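Nucleoplasmin-like protein (Drosophila melanogaster, PDB 1NLQ) binds core histones as a nucleoplasmin-family chaperone built of pentameric rings and functions in the ATP-facilitated assembly of approximately regularly spaced nucleosomal arrays. Local coordinates at residues A[43-57]-A[81-95]. Residues are numbered along the deposited sequence; the frame is centred on the assembly and turned at random.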
loop_
_atom_site.group_PDB
_atom_site.type_symbol
_atom_site.label_atom_id
_atom_site.label_comp_id
_atom_site.label_asym_id
_atom_site.label_seq_id
_atom_site.Cartn_x
_atom_site.Cartn_y
_atom_site.Cartn_z
ATOM N N ALA A 43 -19.204 4.233 10.910
ATOM C CA ALA A 43 -19.749 4.626 9.613
ATOM C C ALA A 43 -20.840 3.657 9.167
ATOM O O ALA A 43 -20.652 2.443 9.186
ATOM C CB ALA A 43 -18.644 4.690 8.566
ATOM N N LYS A 44 -21.978 4.210 8.763
ATOM C CA LYS A 44 -23.113 3.423 8.321
ATOM C C LYS A 44 -22.697 2.496 7.197
ATOM O O LYS A 44 -22.016 2.906 6.256
ATOM C CB LYS A 44 -24.244 4.326 7.822
ATOM C CG LYS A 44 -24.429 5.618 8.604
ATOM C CD LYS A 44 -23.417 6.682 8.177
ATOM C CE LYS A 44 -22.293 6.864 9.176
ATOM N NZ LYS A 44 -21.286 7.794 8.648
ATOM N N GLU A 45 -23.122 1.243 7.293
ATOM C CA GLU A 45 -22.780 0.258 6.281
ATOM C C GLU A 45 -23.350 0.664 4.918
ATOM O O GLU A 45 -24.486 1.132 4.819
ATOM C CB GLU A 45 -23.305 -1.124 6.688
ATOM C CG GLU A 45 -22.677 -2.266 5.911
ATOM C CD GLU A 45 -21.324 -2.710 6.461
ATOM O OE1 GLU A 45 -20.790 -2.033 7.363
ATOM O OE2 GLU A 45 -20.785 -3.742 5.991
ATOM N N ASN A 46 -22.542 0.498 3.873
ATOM C CA ASN A 46 -22.928 0.819 2.497
ATOM C C ASN A 46 -23.067 2.290 2.130
ATOM O O ASN A 46 -23.533 2.604 1.034
ATOM C CB ASN A 46 -24.224 0.091 2.127
ATOM C CG ASN A 46 -24.103 -1.403 2.291
ATOM O OD1 ASN A 46 -23.087 -1.996 1.903
ATOM N ND2 ASN A 46 -25.134 -2.028 2.862
ATOM N N GLU A 47 -22.676 3.186 3.030
ATOM C CA GLU A 47 -22.751 4.607 2.752
ATOM C C GLU A 47 -21.414 5.123 2.248
ATOM O O GLU A 47 -20.391 5.011 2.925
ATOM C CB GLU A 47 -23.141 5.380 4.001
ATOM C CG GLU A 47 -22.920 6.863 3.876
ATOM C CD GLU A 47 -23.140 7.565 5.184
ATOM O OE1 GLU A 47 -24.317 7.654 5.591
ATOM O OE2 GLU A 47 -22.141 8.014 5.801
ATOM N N PHE A 48 -21.425 5.695 1.053
ATOM C CA PHE A 48 -20.203 6.233 0.491
ATOM C C PHE A 48 -19.746 7.455 1.258
ATOM O O PHE A 48 -20.538 8.344 1.572
ATOM C CB PHE A 48 -20.399 6.604 -0.978
ATOM C CG PHE A 48 -20.208 5.460 -1.919
ATOM C CD1 PHE A 48 -21.271 4.972 -2.671
ATOM C CD2 PHE A 48 -18.959 4.859 -2.053
ATOM C CE1 PHE A 48 -21.094 3.902 -3.543
ATOM C CE2 PHE A 48 -18.771 3.781 -2.927
ATOM C CZ PHE A 48 -19.837 3.303 -3.672
ATOM N N ASN A 49 -18.456 7.480 1.566
ATOM C CA ASN A 49 -17.841 8.597 2.263
ATOM C C ASN A 49 -16.734 9.057 1.340
ATOM O O ASN A 49 -15.830 8.291 1.020
ATOM C CB ASN A 49 -17.280 8.147 3.611
ATOM C CG ASN A 49 -18.314 8.222 4.718
ATOM O OD1 ASN A 49 -18.317 9.161 5.514
ATOM N ND2 ASN A 49 -19.206 7.243 4.762
ATOM N N VAL A 50 -16.818 10.308 0.906
ATOM C CA VAL A 50 -15.848 10.857 -0.026
ATOM C C VAL A 50 -15.153 12.090 0.523
ATOM O O VAL A 50 -15.805 13.031 0.973
ATOM C CB VAL A 50 -16.541 11.227 -1.365
ATOM C CG1 VAL A 50 -15.528 11.778 -2.359
ATOM C CG2 VAL A 50 -17.234 9.997 -1.925
ATOM N N VAL A 51 -13.825 12.066 0.486
ATOM C CA VAL A 51 -13.014 13.181 0.952
ATOM C C VAL A 51 -12.434 13.857 -0.279
ATOM O O VAL A 51 -11.866 13.203 -1.145
ATOM C CB VAL A 51 -11.852 12.713 1.852
ATOM C CG1 VAL A 51 -10.989 13.899 2.260
ATOM C CG2 VAL A 51 -12.397 12.010 3.083
ATOM N N GLU A 52 -12.601 15.166 -0.363
ATOM C CA GLU A 52 -12.093 15.920 -1.494
ATOM C C GLU A 52 -10.966 16.811 -1.014
ATOM O O GLU A 52 -11.062 17.415 0.053
ATOM C CB GLU A 52 -13.203 16.784 -2.077
ATOM C CG GLU A 52 -12.745 17.680 -3.206
ATOM C CD GLU A 52 -13.694 18.827 -3.430
ATOM O OE1 GLU A 52 -14.822 18.598 -3.913
ATOM O OE2 GLU A 52 -13.302 19.965 -3.104
ATOM N N VAL A 53 -9.890 16.887 -1.786
ATOM C CA VAL A 53 -8.774 17.733 -1.407
ATOM C C VAL A 53 -8.818 18.987 -2.275
ATOM O O VAL A 53 -9.169 18.926 -3.451
ATOM C CB VAL A 53 -7.402 17.004 -1.575
ATOM C CG1 VAL A 53 -7.098 16.758 -3.038
ATOM C CG2 VAL A 53 -6.294 17.839 -0.954
ATOM N N ASN A 54 -8.490 20.125 -1.670
ATOM C CA ASN A 54 -8.495 21.396 -2.379
ATOM C C ASN A 54 -7.198 22.157 -2.178
ATOM O O ASN A 54 -6.741 22.337 -1.055
ATOM C CB ASN A 54 -9.638 22.288 -1.893
ATOM C CG ASN A 54 -10.997 21.693 -2.159
ATOM O OD1 ASN A 54 -11.509 20.887 -1.370
ATOM N ND2 ASN A 54 -11.591 22.070 -3.285
ATOM N N THR A 55 -6.604 22.600 -3.274
ATOM C CA THR A 55 -5.387 23.390 -3.200
ATOM C C THR A 55 -5.484 24.452 -4.281
ATOM O O THR A 55 -5.456 24.143 -5.466
ATOM C CB THR A 55 -4.120 22.542 -3.429
ATOM O OG1 THR A 55 -3.812 21.797 -2.243
ATOM C CG2 THR A 55 -2.945 23.439 -3.756
ATOM N N PRO A 56 -5.608 25.724 -3.882
ATOM C CA PRO A 56 -5.707 26.790 -4.885
ATOM C C PRO A 56 -4.452 26.821 -5.745
ATOM O O PRO A 56 -4.521 26.930 -6.976
ATOM C CB PRO A 56 -5.853 28.052 -4.034
ATOM C CG PRO A 56 -6.495 27.534 -2.753
ATOM C CD PRO A 56 -5.684 26.282 -2.521
ATOM N N LYS A 57 -3.314 26.713 -5.068
ATOM C CA LYS A 57 -1.993 26.727 -5.683
ATOM C C LYS A 57 -1.905 25.975 -7.007
ATOM O O LYS A 57 -1.115 26.343 -7.881
ATOM C CB LYS A 57 -0.973 26.153 -4.692
ATOM C CG LYS A 57 0.474 26.218 -5.163
ATOM C CD LYS A 57 1.430 25.679 -4.100
ATOM C CE LYS A 57 2.879 25.993 -4.447
ATOM N NZ LYS A 57 3.878 25.440 -3.501
ATOM N N PHE A 81 1.688 17.395 -0.639
ATOM C CA PHE A 81 1.334 18.763 -0.964
ATOM C C PHE A 81 2.486 19.615 -0.456
ATOM O O PHE A 81 2.796 19.629 0.733
ATOM C CB PHE A 81 0.027 19.127 -0.271
ATOM C CG PHE A 81 -1.098 18.179 -0.583
ATOM C CD1 PHE A 81 -1.433 17.150 0.297
ATOM C CD2 PHE A 81 -1.783 18.278 -1.786
ATOM C CE1 PHE A 81 -2.434 16.234 -0.027
ATOM C CE2 PHE A 81 -2.783 17.372 -2.120
ATOM C CZ PHE A 81 -3.112 16.343 -1.241
ATOM N N TYR A 82 3.122 20.324 -1.377
ATOM C CA TYR A 82 4.285 21.132 -1.058
ATOM C C TYR A 82 3.964 22.618 -0.982
ATOM O O TYR A 82 3.292 23.159 -1.855
ATOM C CB TYR A 82 5.344 20.878 -2.128
ATOM C CG TYR A 82 6.640 21.640 -1.983
ATOM C CD1 TYR A 82 7.620 21.231 -1.082
ATOM C CD2 TYR A 82 6.910 22.736 -2.798
ATOM C CE1 TYR A 82 8.845 21.893 -1.002
ATOM C CE2 TYR A 82 8.125 23.401 -2.729
ATOM C CZ TYR A 82 9.089 22.973 -1.830
ATOM O OH TYR A 82 10.301 23.625 -1.785
ATOM N N GLU A 83 4.439 23.259 0.077
ATOM C CA GLU A 83 4.239 24.694 0.268
ATOM C C GLU A 83 2.925 25.193 -0.293
ATOM O O GLU A 83 2.902 26.018 -1.213
ATOM C CB GLU A 83 5.383 25.467 -0.397
ATOM C CG GLU A 83 6.722 25.264 0.265
ATOM C CD GLU A 83 7.835 26.007 -0.433
ATOM O OE1 GLU A 83 8.932 26.092 0.144
ATOM O OE2 GLU A 83 7.615 26.502 -1.557
ATOM N N SER A 84 1.821 24.694 0.246
ATOM C CA SER A 84 0.525 25.129 -0.233
ATOM C C SER A 84 -0.542 24.934 0.823
ATOM O O SER A 84 -0.395 24.118 1.734
ATOM C CB SER A 84 0.160 24.390 -1.534
ATOM O OG SER A 84 0.276 22.983 -1.401
ATOM N N LYS A 85 -1.599 25.724 0.721
ATOM C CA LYS A 85 -2.707 25.622 1.651
ATOM C C LYS A 85 -3.585 24.485 1.149
ATOM O O LYS A 85 -4.060 24.515 0.007
ATOM C CB LYS A 85 -3.509 26.926 1.672
ATOM C CG LYS A 85 -4.634 26.912 2.675
ATOM C CD LYS A 85 -5.459 28.169 2.604
ATOM C CE LYS A 85 -6.644 28.088 3.556
ATOM N NZ LYS A 85 -7.659 29.131 3.261
ATOM N N VAL A 86 -3.800 23.482 1.992
ATOM C CA VAL A 86 -4.614 22.346 1.587
ATOM C C VAL A 86 -5.851 22.157 2.448
ATOM O O VAL A 86 -5.765 22.124 3.669
ATOM C CB VAL A 86 -3.794 21.046 1.635
ATOM C CG1 VAL A 86 -4.658 19.871 1.221
ATOM C CG2 VAL A 86 -2.591 21.161 0.727
ATOM N N THR A 87 -7.008 22.026 1.810
ATOM C CA THR A 87 -8.230 21.819 2.572
ATOM C C THR A 87 -8.877 20.486 2.208
ATOM O O THR A 87 -9.087 20.200 1.034
ATOM C CB THR A 87 -9.253 22.928 2.305
ATOM O OG1 THR A 87 -8.688 24.203 2.648
ATOM C CG2 THR A 87 -10.489 22.696 3.152
ATOM N N PHE A 88 -9.181 19.674 3.221
ATOM C CA PHE A 88 -9.819 18.372 3.013
ATOM C C PHE A 88 -11.272 18.519 3.418
ATOM O O PHE A 88 -11.564 19.058 4.487
ATOM C CB PHE A 88 -9.182 17.290 3.891
ATOM C CG PHE A 88 -7.720 17.092 3.651
ATOM C CD1 PHE A 88 -6.789 17.606 4.543
ATOM C CD2 PHE A 88 -7.268 16.389 2.537
ATOM C CE1 PHE A 88 -5.434 17.429 4.340
ATOM C CE2 PHE A 88 -5.911 16.201 2.318
ATOM C CZ PHE A 88 -4.987 16.723 3.222
ATOM N N LYS A 89 -12.185 18.055 2.578
ATOM C CA LYS A 89 -13.595 18.174 2.914
ATOM C C LYS A 89 -14.367 16.893 2.679
ATOM O O LYS A 89 -14.174 16.226 1.671
ATOM C CB LYS A 89 -14.252 19.296 2.114
ATOM C CG LYS A 89 -15.686 19.517 2.546
ATOM C CD LYS A 89 -16.312 20.745 1.932
ATOM C CE LYS A 89 -17.758 20.850 2.397
ATOM N NZ LYS A 89 -18.487 21.988 1.794
ATOM N N LEU A 90 -15.246 16.558 3.620
ATOM C CA LEU A 90 -16.078 15.369 3.502
ATOM C C LEU A 90 -17.290 15.811 2.687
ATOM O O LEU A 90 -18.253 16.347 3.234
ATOM C CB LEU A 90 -16.501 14.888 4.889
ATOM C CG LEU A 90 -17.247 13.553 4.963
ATOM C CD1 LEU A 90 -16.364 12.421 4.442
ATOM C CD2 LEU A 90 -17.632 13.287 6.417
ATOM N N ILE A 91 -17.230 15.597 1.375
ATOM C CA ILE A 91 -18.309 16.018 0.481
ATOM C C ILE A 91 -19.453 15.014 0.311
ATOM O O ILE A 91 -20.448 15.308 -0.365
ATOM C CB ILE A 91 -17.757 16.394 -0.916
ATOM C CG1 ILE A 91 -17.102 15.175 -1.572
ATOM C CG2 ILE A 91 -16.744 17.526 -0.791
ATOM C CD1 ILE A 91 -16.700 15.402 -3.018
ATOM N N LYS A 92 -19.310 13.833 0.912
ATOM C CA LYS A 92 -20.349 12.800 0.853
ATOM C C LYS A 92 -20.153 11.860 2.040
ATOM O O LYS A 92 -19.023 11.461 2.342
ATOM C CB LYS A 92 -20.258 12.007 -0.453
ATOM C CG LYS A 92 -21.498 11.197 -0.796
ATOM C CD LYS A 92 -21.384 10.597 -2.199
ATOM C CE LYS A 92 -22.756 10.215 -2.763
ATOM N NZ LYS A 92 -22.693 9.941 -4.232
ATOM N N GLY A 93 -21.248 11.513 2.708
ATOM C CA GLY A 93 -21.162 10.636 3.864
ATOM C C GLY A 93 -21.111 11.426 5.163
ATOM O O GLY A 93 -20.933 12.645 5.153
ATOM N N SER A 94 -21.254 10.739 6.289
ATOM C CA SER A 94 -21.226 11.426 7.572
ATOM C C SER A 94 -20.014 11.063 8.410
ATOM O O SER A 94 -19.810 11.606 9.495
ATOM C CB SER A 94 -22.513 11.146 8.351
ATOM O OG SER A 94 -23.621 11.689 7.651
ATOM N N GLY A 95 -19.197 10.159 7.886
ATOM C CA GLY A 95 -18.003 9.748 8.596
ATOM C C GLY A 95 -18.293 8.962 9.865
ATOM O O GLY A 95 -19.326 8.314 9.974
HETATM O O HOH W 1 -0.712 21.380 -3.417
HETATM O O HOH W 2 6.458 25.927 -4.279
#
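Val50 pairs with both Ile91 and Lys92 in a classic beta bulge, where antiparallel strands 48-55 and 86-92 run side by side in one sheet of the eight-stranded nucleoplasmin core. Val50 N donates to Lys92 O and Ile91 N to Val50 O; the bulge lays Ile91 CG1 3.8 Å from Val50 CG1, and Ile91 CG2 and CD1 against Glu52. From Val51 to Asn54 the register is regular, with Glu52 bonded both ways to Lys89 and Asn54 to Thr87. On the inward face, chi1 of 68° puts Val53 CG1 between N and the carbonyl carbon and sends CG2 among Val86 CG1, Phe81 CZ and Phe88 CE2, tight at 3.4 Å from Val86 CG1. Val86 CG1 also lies over one face of the Phe81 ring and, offset toward the rim, over one face of Phe88. Ile34 of the facing sheet touches both rings, and Phe6 of a neighbouring subunit meets Phe81.

On the other side of the bulge, toward Gly95, side chains from 43-57 grip the backbone of Gly93 to Gly95. Glu47, its chain extended, brings OE2 2.9 Å from Ser94 N, which meets it from above the carboxylate plane. Lys44 NZ makes a salt bridge to the same oxygen, and Asn49 ND2 donates to the anti lone pair of Glu47 OE2. An alanine here would remove that oxygen and would probably leave the Lys44 ammonium without its countercharge and Ser94 N and Asn49 ND2 without this shared acceptor. Asn49, thus steadied, turns OD1 to Gly95 N at 2.7 Å, in the carbonyl plane.

At the other end the fully extended Lys57 (chi1 -175°) reaches the turn after strand 74-82. Glu83 OE1 takes a hydrogen bond from Gly29 N, while a water links OE2 to Lys57 NZ, which lies 2.6 Å from Glu83 O and 2.9 Å from Tyr82 O, above both carbonyl planes.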